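Cutinase-like protein (Cryptococcus sp., PDB 2CZQ) probably hydrolyses carboxylic esters, as a secreted cutinase-like enzyme of the alpha/beta hydrolase fold. Local coordinates at residues N13-G16 with T17-Q21. Numbering follows the deposited sequence.
Sequences NTRG and TGEPQ. With EDO (1,2-ethanediol), chain D.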
loop_
_atom_site.group_PDB
_atom_site.type_symbol
_atom_site.label_atom_id
_atom_site.label_comp_id
_atom_site.label_asym_id
_atom_site.label_seq_id
_atom_site.Cartn_x
_atom_site.Cartn_y
_atom_site.Cartn_z
ATOM N N ASN A 13 0.204 -3.310 -6.808
ATOM C CA ASN A 13 -0.544 -2.109 -6.464
ATOM C C ASN A 13 -2.015 -2.256 -6.792
ATOM O O ASN A 13 -2.382 -2.735 -7.873
ATOM C CB ASN A 13 0.064 -0.853 -7.110
ATOM C CG ASN A 13 -0.242 -0.739 -8.593
ATOM O OD1 ASN A 13 -1.117 0.031 -8.996
ATOM N ND2 ASN A 13 0.473 -1.504 -9.413
ATOM N N THR A 14 -2.846 -1.853 -5.834
ATOM C CA THR A 14 -4.288 -1.930 -5.960
ATOM C C THR A 14 -4.848 -0.513 -5.962
ATOM O O THR A 14 -4.599 0.278 -5.043
ATOM C CB THR A 14 -4.875 -2.767 -4.821
ATOM O OG1 THR A 14 -4.202 -4.030 -4.776
ATOM C CG2 THR A 14 -6.334 -3.116 -5.096
ATOM N N ARG A 15 -5.604 -0.205 -7.010
ATOM C CA ARG A 15 -6.001 1.159 -7.319
ATOM C C ARG A 15 -7.274 1.594 -6.602
ATOM O O ARG A 15 -7.969 0.790 -5.970
ATOM C CB ARG A 15 -6.170 1.311 -8.828
ATOM C CG ARG A 15 -7.438 0.691 -9.376
ATOM C CD ARG A 15 -7.362 0.477 -10.860
ATOM N NE ARG A 15 -8.616 0.040 -11.464
ATOM C CZ ARG A 15 -9.043 -1.214 -11.499
ATOM N NH1 ARG A 15 -8.338 -2.187 -10.933
ATOM N NH2 ARG A 15 -10.182 -1.502 -12.111
ATOM N N GLY A 16 -7.566 2.886 -6.710
ATOM C CA GLY A 16 -8.774 3.452 -6.144
ATOM C C GLY A 16 -9.980 3.341 -7.059
ATOM O O GLY A 16 -9.860 3.111 -8.273
ATOM N N THR A 17 -11.154 3.515 -6.459
ATOM C CA THR A 17 -12.425 3.571 -7.173
ATOM C C THR A 17 -12.322 4.471 -8.391
ATOM O O THR A 17 -11.858 5.610 -8.292
ATOM C CB THR A 17 -13.513 4.127 -6.245
ATOM O OG1 THR A 17 -13.520 3.388 -5.014
ATOM C CG2 THR A 17 -14.909 3.934 -6.847
ATOM N N GLY A 18 -12.758 3.955 -9.539
ATOM C CA GLY A 18 -12.833 4.747 -10.749
ATOM C C GLY A 18 -11.566 4.839 -11.567
ATOM O O GLY A 18 -11.622 5.235 -12.728
ATOM N N GLU A 19 -10.420 4.497 -10.992
ATOM C CA GLU A 19 -9.198 4.501 -11.792
ATOM C C GLU A 19 -9.307 3.398 -12.838
ATOM O O GLU A 19 -9.812 2.320 -12.533
ATOM C CB GLU A 19 -7.981 4.254 -10.917
ATOM C CG GLU A 19 -7.720 5.341 -9.893
ATOM C CD GLU A 19 -6.291 5.298 -9.401
ATOM O OE1 GLU A 19 -6.029 4.617 -8.387
ATOM O OE2 GLU A 19 -5.428 5.919 -10.059
ATOM N N PRO A 20 -8.863 3.643 -14.070
ATOM C CA PRO A 20 -8.867 2.577 -15.078
ATOM C C PRO A 20 -8.021 1.397 -14.619
ATOM O O PRO A 20 -7.015 1.584 -13.930
ATOM C CB PRO A 20 -8.227 3.246 -16.298
ATOM C CG PRO A 20 -8.483 4.694 -16.099
ATOM C CD PRO A 20 -8.365 4.917 -14.620
ATOM N N GLN A 21 -8.430 0.191 -14.991
ATOM C CA GLN A 21 -7.578 -0.967 -14.784
ATOM C C GLN A 21 -6.209 -0.672 -15.396
ATOM O O GLN A 21 -6.116 -0.236 -16.543
ATOM C CB GLN A 21 -8.205 -2.209 -15.408
ATOM C CG GLN A 21 -7.403 -3.495 -15.201
ATOM C CD GLN A 21 -7.299 -3.904 -13.738
ATOM O OE1 GLN A 21 -8.312 -4.175 -13.090
ATOM N NE2 GLN A 21 -6.078 -3.936 -13.212
HETATM C C1 EDO D . -10.680 8.736 -5.521
HETATM O O1 EDO D . -11.397 8.956 -6.717
HETATM C C2 EDO D . -9.772 7.544 -5.700
HETATM O O2 EDO D . -10.525 6.362 -5.863
HETATM O O HOH W 1 -11.923 0.769 -13.009
#
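Gly16 to Glu19 form a type II beta turn just beyond strand 9-14, closed by a hydrogen bond of 3.1 Å from Glu19 N to Gly16 O. Gly18, at the third position, has a positive phi, where a side chain would press against the preceding carbonyl oxygen, so glycine fits there. Glu19 then turns its carboxylate back to the Gly16 amide: OE1 accepts from Gly16 N at 2.9 Å through its anti lone pair in a nearly straight bond (168°). Ser24 OG also binds OE1, and Ala25 N holds OE2, so the carboxylate ties the turn to the loop that follows. On Arg15, chi1 of 75° starts the side chain toward Glu19, and its straight run from CG carries the guanidinium past the Glu19 side chain, which heads the other way. The result is a bond from Arg15 NE to Glu19 O of 2.8 Å; the oxygen lies in the guanidinium plane, while the donor stands well above the carbonyl plane. A water accepts from Arg15 NH2 and probably donates to Glu19 O. Gln21 lies over one guanidinium face, its CA 3.5 Å above the plane, and a bend at chi2 (64°) brings OE1 to 2.9 Å from Arg15 NH1. Gln21 NE2 bonds to Thr46 O, beyond strand 41-45. Thr17 OG1 hydrogen-bonds to NE2 of Gln54 and of Gln86, next to Ser85 of a probable nucleophile elbow; Thr17 O accepts from 1,2-ethanediol, probably from the crystallisation liquor. Although Arg15 and Glu19 probably carry opposite charges, NE and OE1 stay 6.1 Å apart: the arginine grips a main-chain carbonyl, the glutamate two main-chain amides and the Ser24 hydroxyl, so their link runs through the backbone rather than a salt bridge.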